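PDB 3PQU: transferrin binding protein B from Actinobacillus suis, which probably binds host transferrin at the bacterial outer membrane as a lipoprotein receptor, helping the pathogen acquire iron. Local coordinates for residues V170-T175 with A324-G329; V491-A496 with S506-D511. All coordinates share one frame; numbering follows the deposited sequence.

Contact 1: residues V170-T175 with A324-G329; sequences VTYKGT and AKSENG
In the N-lobe beta barrel, the strand that opens the barrel, 170-183, pairs with the strand that ends it, 318-326, and Lys173 and Lys325 form an antiparallel hydrogen-bonded pair near the end of strand 318-326. Lys173 N gives its hydrogen to Lys325 O at 2.8 Å, and Lys325 N returns one to Lys173 O at 2.9 Å; both bonds are fairly straight. The two lysine side chains leave from the same face, on the polar side where long charged chains can reach solvent or surface loops. Lys325 runs out extended beyond CG, and its NZ is hydrogen-bonded to Asn117 O, in a loop of the region assigned to the N-lobe handle.

The other face is that of Tyr172 and Ser326. With CG anti to the carbonyl carbon (chi1 -68°), the tyrosine ring swings back toward the N-terminal end of its own strand, under Ser326 CB, which sits over one face of it, 3.8 Å from the ring centroid and offset toward the rim. The small serine lets this CH-pi contact come close, while Tyr172 OH is satisfied by Ala304 O. Tyr172 CB also meets Ala324 CB at 3.8 Å. Gly174, with no side chain, lets the backbones approach to 3.8 Å between its CA and that of Ala324, whose methyl points at the other strand.

Past Ser326 the strands part, and Thr171 O and Glu327 N are joined through water: one molecule donates to Thr171 O at 2.7 Å and accepts from Glu327 N at 3.1 Å. First and last strands joined by antiparallel pairing, with the sheet curled round on itself, are the closure characteristic of an up-and-down beta barrel.

Contact 2: residues V491-A496 with S506-D511; sequences VFTVDA and SAKTSD
Thr509 CG2 lies over one face of the Phe492 ring, 4.1 Å from its centroid and 25° off the normal, a CH-pi contact made just where the strand pairing gives out. Chi1 of 57° sets Thr509 OG1 between its own N and carbonyl carbon, leaving the methyl for the ring; OG1 itself donates to Ser510 O and has a further partner in Phe528 N. The aromatic ring suits the buried side, where it also touches Trp443 and Val447 and meets the ring of Phe549. Phe492 is also the second residue of a classic beta bulge, in which it and Val491 both face Leu482 on strand 477-482.

From there the segments run on as a beta hairpin of the C-lobe barrel, strands 492-499 and 502-508. Thr493 pairs with Lys508 and Asp495 with Ser506, each through two backbone bonds; Thr493 N to Lys508 O is 2.9 Å and Ser506 N to Asp495 O 2.8 Å. Between them Val494 CG2 touches Ala507 CB at 4.0 Å, a branched and a small apolar side chain meeting on the buried face. On the polar face Thr493 OG1 lies alongside Lys508 CG at 3.5 Å, and the lysine chain bends at chi3 before a long salt bridge from NZ to Asp511 OD1.

Contacts 1 and 2 belong to the two beta barrels of the protein, the N-lobe and C-lobe barrels in turn, and do not touch: their centres are 43 Å apart and their nearest atoms about 26 Å. Contact 1 brings together the first and last strands of its barrel, in segments 149 residues apart at their closest ends, whereas contact 2 joins neighbours in a hairpin with only a short connection between them. In contact 1 the side chain of Lys325 comes within about 3 Å of a bound glycerol, probably from the crystallisation liquor.

Contact 1: residues V170-T175 with A324-G329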
ATOM      1  N   VAL A 170      -1.693 -18.033 -10.052  1.00 20.96           N
ATOM      2  CA  VAL A 170      -1.942 -18.180  -8.622  1.00 28.54           C
ATOM      3  C   VAL A 170      -3.375 -17.739  -8.355  1.00 26.77           C
ATOM      4  O   VAL A 170      -3.763 -16.626  -8.727  1.00 20.80           O
ATOM      5  CB  VAL A 170      -0.971 -17.331  -7.783  1.00 25.86           C
ATOM      6  CG1 VAL A 170      -1.275 -17.495  -6.286  1.00 23.66           C
ATOM      7  CG2 VAL A 170       0.485 -17.717  -8.091  1.00 33.78           C
ATOM      8  N   THR A 171      -4.157 -18.610  -7.720  1.00 20.76           N
ATOM      9  CA  THR A 171      -5.577 -18.350  -7.467  1.00 28.19           C
ATOM     10  C   THR A 171      -5.797 -17.738  -6.089  1.00 25.69           C
ATOM     11  O   THR A 171      -5.222 -18.212  -5.110  1.00 21.49           O
ATOM     12  CB  THR A 171      -6.418 -19.644  -7.578  1.00 33.60           C
ATOM     13  OG1 THR A 171      -6.417 -20.074  -8.936  1.00 34.27           O
ATOM     14  CG2 THR A 171      -7.878 -19.392  -7.149  1.00 33.65           C
ATOM     15  N   TYR A 172      -6.602 -16.675  -6.031  1.00 20.24           N
ATOM     16  CA  TYR A 172      -7.024 -16.046  -4.775  1.00 19.47           C
ATOM     17  C   TYR A 172      -8.529 -16.155  -4.716  1.00 26.58           C
ATOM     18  O   TYR A 172      -9.192 -15.977  -5.741  1.00 18.45           O
ATOM     19  CB  TYR A 172      -6.671 -14.545  -4.730  1.00 16.65           C
ATOM     20  CG  TYR A 172      -5.187 -14.249  -4.665  1.00 22.85           C
ATOM     21  CD1 TYR A 172      -4.595 -13.785  -3.497  1.00 17.78           C
ATOM     22  CD2 TYR A 172      -4.377 -14.454  -5.768  1.00 20.98           C
ATOM     23  CE1 TYR A 172      -3.223 -13.524  -3.443  1.00 20.07           C
ATOM     24  CE2 TYR A 172      -3.015 -14.199  -5.721  1.00 20.52           C
ATOM     25  CZ  TYR A 172      -2.444 -13.741  -4.567  1.00 21.94           C
ATOM     26  OH  TYR A 172      -1.084 -13.509  -4.553  1.00 26.53           O
ATOM     27  N   LYS A 173      -9.068 -16.425  -3.529  1.00 21.65           N
ATOM     28  CA  LYS A 173     -10.519 -16.487  -3.340  1.00 16.41           C
ATOM     29  C   LYS A 173     -10.959 -15.611  -2.179  1.00 20.09           C
ATOM     30  O   LYS A 173     -10.249 -15.495  -1.176  1.00 21.42           O
ATOM     31  CB  LYS A 173     -10.965 -17.926  -3.086  1.00 22.22           C
ATOM     32  CG  LYS A 173     -10.702 -18.894  -4.223  1.00 30.44           C
ATOM     33  CD  LYS A 173     -11.222 -20.295  -3.872  1.00 33.70           C
ATOM     34  CE  LYS A 173     -11.435 -21.124  -5.128  1.00 58.33           C
ATOM     35  NZ  LYS A 173     -11.982 -22.478  -4.802  1.00 81.68           N
ATOM     36  N   GLY A 174     -12.139 -15.010  -2.304  1.00 19.06           N
ATOM     37  CA  GLY A 174     -12.634 -14.105  -1.275  1.00 15.31           C
ATOM     38  C   GLY A 174     -14.037 -13.566  -1.542  1.00 21.04           C
ATOM     39  O   GLY A 174     -14.926 -14.270  -2.016  1.00 13.69           O
ATOM     40  N   THR A 175     -14.231 -12.291  -1.249  1.00 12.63           N
ATOM     41  CA  THR A 175     -15.546 -11.686  -1.356  1.00 11.36           C
ATOM     42  C   THR A 175     -15.479 -10.415  -2.190  1.00 11.77           C
ATOM     43  O   THR A 175     -14.406  -9.997  -2.632  1.00 15.35           O
ATOM     44  CB  THR A 175     -16.082 -11.281   0.038  1.00 14.12           C
ATOM     45  OG1 THR A 175     -15.161 -10.370   0.650  1.00 14.41           O
ATOM     46  CG2 THR A 175     -16.273 -12.512   0.943  1.00 11.78           C
ATOM     47  N   ALA A 324      -9.382 -10.938  -1.260  1.00 11.47           N
ATOM     48  CA  ALA A 324      -9.241 -12.372  -1.482  1.00 17.39           C
ATOM     49  C   ALA A 324      -7.866 -12.850  -0.995  1.00 18.75           C
ATOM     50  O   ALA A 324      -6.929 -12.053  -0.861  1.00 20.28           O
ATOM     51  CB  ALA A 324      -9.420 -12.675  -2.984  1.00 10.82           C
ATOM     52  N   LYS A 325      -7.742 -14.141  -0.724  1.00 17.28           N
ATOM     53  CA  LYS A 325      -6.455 -14.677  -0.311  1.00 26.56           C
ATOM     54  C   LYS A 325      -6.124 -15.924  -1.095  1.00 21.68           C
ATOM     55  O   LYS A 325      -7.013 -16.598  -1.598  1.00 22.89           O
ATOM     56  CB  LYS A 325      -6.417 -14.967   1.187  1.00 29.90           C
ATOM     57  CG  LYS A 325      -7.268 -16.108   1.648  1.00 36.36           C
ATOM     58  CD  LYS A 325      -6.923 -16.461   3.089  1.00 34.88           C
ATOM     59  CE  LYS A 325      -7.974 -17.395   3.681  1.00 32.93           C
ATOM     60  NZ  LYS A 325      -7.765 -17.691   5.138  1.00 50.75           N
ATOM     61  N   SER A 326      -4.835 -16.216  -1.214  1.00 18.41           N
ATOM     62  CA  SER A 326      -4.414 -17.391  -1.934  1.00 25.95           C
ATOM     63  C   SER A 326      -4.226 -18.483  -0.914  1.00 27.95           C
ATOM     64  O   SER A 326      -4.145 -18.216   0.290  1.00 33.23           O
ATOM     65  CB  SER A 326      -3.102 -17.141  -2.673  1.00 37.53           C
ATOM     66  OG  SER A 326      -2.042 -16.920  -1.763  1.00 32.17           O
ATOM     67  N   GLU A 327      -4.203 -19.714  -1.399  1.00 36.07           N
ATOM     68  CA  GLU A 327      -3.771 -20.807  -0.562  1.00 58.71           C
ATOM     69  C   GLU A 327      -2.264 -20.653  -0.527  1.00 76.87           C
ATOM     70  O   GLU A 327      -1.641 -20.232  -1.496  1.00 97.87           O
ATOM     71  CB  GLU A 327      -4.237 -22.168  -1.080  1.00 39.62           C
ATOM     72  CG  GLU A 327      -3.636 -22.609  -2.397  1.00 61.11           C
ATOM     73  CD  GLU A 327      -4.336 -23.843  -2.958  1.00 53.52           C
ATOM     74  OE1 GLU A 327      -5.475 -24.130  -2.528  1.00 53.59           O
ATOM     75  OE2 GLU A 327      -3.751 -24.522  -3.829  1.00 51.54           O
ATOM     76  N   ASN A 328      -1.704 -21.003   0.613  1.00114.86           N
ATOM     77  CA  ASN A 328      -0.494 -20.395   1.154  1.00135.67           C
ATOM     78  C   ASN A 328       0.800 -20.443   0.338  1.00134.77           C
ATOM     79  O   ASN A 328       0.791 -20.375  -0.890  1.00127.35           O
ATOM     80  CB  ASN A 328      -0.252 -20.961   2.556  1.00148.22           C
ATOM     81  CG  ASN A 328       0.021 -22.455   2.542  1.00151.93           C
ATOM     82  OD1 ASN A 328       0.659 -22.972   1.624  1.00157.50           O
ATOM     83  ND2 ASN A 328      -0.455 -23.155   3.567  1.00143.88           N
ATOM     84  N   GLY A 329       1.917 -20.539   1.053  1.00136.96           N
ATOM     85  CA  GLY A 329       3.227 -20.548   0.438  1.00129.78           C
ATOM     86  C   GLY A 329       4.325 -20.142   1.404  1.00121.83           C
ATOM     87  O   GLY A 329       4.247 -19.075   2.015  1.00121.71           O
TER
HETATM   88  O   HOH W   1      -3.693 -20.322  -4.417  1.00 40.09           O
HETATM   89  O   HOH W   2      -6.546 -20.635  -3.676  1.00 49.75           O

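Contact 2: residues V491-A496 with S506-D511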
ATOM      1  N   VAL A 491      36.683   3.781   5.888  1.00 86.64           N
ATOM      2  CA  VAL A 491      36.249   3.685   7.275  1.00 94.04           C
ATOM      3  C   VAL A 491      35.469   2.390   7.459  1.00 97.67           C
ATOM      4  O   VAL A 491      35.524   1.763   8.512  1.00 92.13           O
ATOM      5  CB  VAL A 491      35.378   4.895   7.669  1.00102.52           C
ATOM      6  CG1 VAL A 491      34.393   4.522   8.762  1.00102.12           C
ATOM      7  CG2 VAL A 491      36.260   6.056   8.113  1.00104.19           C
ATOM      8  N   PHE A 492      34.749   1.997   6.411  1.00102.29           N
ATOM      9  CA  PHE A 492      34.025   0.730   6.383  1.00 97.34           C
ATOM     10  C   PHE A 492      34.287   0.005   5.068  1.00 88.37           C
ATOM     11  O   PHE A 492      34.293   0.625   4.007  1.00 94.86           O
ATOM     12  CB  PHE A 492      32.517   0.962   6.510  1.00102.20           C
ATOM     13  CG  PHE A 492      32.028   1.107   7.925  1.00103.89           C
ATOM     14  CD1 PHE A 492      31.664   2.346   8.425  1.00101.19           C
ATOM     15  CD2 PHE A 492      31.905   0.000   8.747  1.00 98.17           C
ATOM     16  CE1 PHE A 492      31.203   2.481   9.718  1.00 94.22           C
ATOM     17  CE2 PHE A 492      31.443   0.130  10.041  1.00 91.80           C
ATOM     18  CZ  PHE A 492      31.090   1.371  10.527  1.00 90.69           C
ATOM     19  N   THR A 493      34.498  -1.303   5.130  1.00 80.07           N
ATOM     20  CA  THR A 493      34.462  -2.115   3.919  1.00 82.82           C
ATOM     21  C   THR A 493      33.308  -3.103   4.006  1.00 90.18           C
ATOM     22  O   THR A 493      32.785  -3.368   5.088  1.00 94.25           O
ATOM     23  CB  THR A 493      35.774  -2.892   3.673  1.00 86.87           C
ATOM     24  OG1 THR A 493      35.917  -3.931   4.650  1.00 86.82           O
ATOM     25  CG2 THR A 493      36.972  -1.961   3.728  1.00 88.35           C
ATOM     26  N   VAL A 494      32.913  -3.643   2.860  1.00 87.36           N
ATOM     27  CA  VAL A 494      31.852  -4.638   2.823  1.00 70.77           C
ATOM     28  C   VAL A 494      32.219  -5.836   1.959  1.00 74.24           C
ATOM     29  O   VAL A 494      32.735  -5.688   0.852  1.00 66.57           O
ATOM     30  CB  VAL A 494      30.535  -4.054   2.289  1.00 68.92           C
ATOM     31  CG1 VAL A 494      29.504  -5.155   2.155  1.00 64.08           C
ATOM     32  CG2 VAL A 494      30.026  -2.954   3.204  1.00 68.79           C
ATOM     33  N   ASP A 495      31.939  -7.024   2.477  1.00 82.16           N
ATOM     34  CA  ASP A 495      32.098  -8.253   1.718  1.00 94.15           C
ATOM     35  C   ASP A 495      30.749  -8.948   1.692  1.00 79.59           C
ATOM     36  O   ASP A 495      30.194  -9.278   2.739  1.00 82.44           O
ATOM     37  CB  ASP A 495      33.137  -9.159   2.374  1.00116.38           C
ATOM     38  CG  ASP A 495      34.295  -8.379   2.961  1.00149.11           C
ATOM     39  OD1 ASP A 495      35.373  -8.349   2.330  1.00162.24           O
ATOM     40  OD2 ASP A 495      34.124  -7.790   4.050  1.00157.71           O
ATOM     41  N   ALA A 496      30.216  -9.169   0.499  1.00 67.69           N
ATOM     42  CA  ALA A 496      28.877  -9.726   0.384  1.00 68.64           C
ATOM     43  C   ALA A 496      28.736 -10.699  -0.775  1.00 63.29           C
ATOM     44  O   ALA A 496      29.602 -10.795  -1.642  1.00 63.60           O
ATOM     45  CB  ALA A 496      27.841  -8.606   0.271  1.00 62.08           C
ATOM     46  N   SER A 506      28.805  -8.791   5.133  1.00 83.49           N
ATOM     47  CA  SER A 506      29.314  -8.193   6.361  1.00 94.48           C
ATOM     48  C   SER A 506      30.023  -6.865   6.124  1.00 86.65           C
ATOM     49  O   SER A 506      30.775  -6.705   5.162  1.00 80.14           O
ATOM     50  CB  SER A 506      30.268  -9.162   7.072  1.00 97.46           C
ATOM     51  OG  SER A 506      29.604 -10.354   7.459  1.00 97.15           O
ATOM     52  N   ALA A 507      29.777  -5.916   7.017  1.00 78.52           N
ATOM     53  CA  ALA A 507      30.507  -4.662   7.015  1.00 71.88           C
ATOM     54  C   ALA A 507      31.495  -4.666   8.176  1.00 88.84           C
ATOM     55  O   ALA A 507      31.253  -5.290   9.213  1.00 94.01           O
ATOM     56  CB  ALA A 507      29.546  -3.494   7.131  1.00 65.44           C
ATOM     57  N   LYS A 508      32.613  -3.975   8.002  1.00 93.49           N
ATOM     58  CA  LYS A 508      33.613  -3.906   9.054  1.00101.80           C
ATOM     59  C   LYS A 508      34.511  -2.707   8.898  1.00 88.69           C
ATOM     60  O   LYS A 508      34.342  -1.871   8.012  1.00 86.54           O
ATOM     61  CB  LYS A 508      34.493  -5.158   9.044  1.00 99.71           C
ATOM     62  CG  LYS A 508      35.142  -5.438   7.697  1.00103.05           C
ATOM     63  CD  LYS A 508      36.085  -6.630   7.755  1.00108.85           C
ATOM     64  CE  LYS A 508      37.413  -6.264   8.398  1.00120.24           C
ATOM     65  NZ  LYS A 508      38.369  -7.411   8.400  1.00133.66           N
ATOM     66  N   THR A 509      35.513  -2.671   9.755  1.00 65.38           N
ATOM     67  CA  THR A 509      36.562  -1.687   9.644  1.00 60.25           C
ATOM     68  C   THR A 509      37.863  -2.450   9.657  1.00 74.24           C
ATOM     69  O   THR A 509      37.861  -3.679   9.746  1.00 66.74           O
ATOM     70  CB  THR A 509      36.514  -0.707  10.811  1.00 70.68           C
ATOM     71  OG1 THR A 509      36.619  -1.429  12.043  1.00 71.58           O
ATOM     72  CG2 THR A 509      35.191   0.039  10.789  1.00 75.34           C
ATOM     73  N   SER A 510      38.973  -1.733   9.556  1.00 72.91           N
ATOM     74  CA  SER A 510      40.263  -2.374   9.702  1.00 93.86           C
ATOM     75  C   SER A 510      40.266  -3.080  11.051  1.00102.33           C
ATOM     76  O   SER A 510      39.429  -2.794  11.913  1.00 78.42           O
ATOM     77  CB  SER A 510      41.391  -1.344   9.631  1.00 98.55           C
ATOM     78  OG  SER A 510      41.185  -0.294  10.556  1.00 85.73           O
ATOM     79  N   ASP A 511      41.193  -4.011  11.232  1.00117.50           N
ATOM     80  CA  ASP A 511      41.331  -4.671  12.518  1.00123.37           C
ATOM     81  C   ASP A 511      41.719  -3.624  13.551  1.00110.90           C
ATOM     82  O   ASP A 511      41.516  -3.808  14.749  1.00104.73           O
ATOM     83  CB  ASP A 511      42.381  -5.776  12.442  1.00136.93           C
ATOM     84  CG  ASP A 511      42.034  -6.836  11.417  1.00143.39           C
ATOM     85  OD1 ASP A 511      41.067  -6.633  10.653  1.00144.50           O
ATOM     86  OD2 ASP A 511      42.727  -7.873  11.378  1.00147.96           O
TER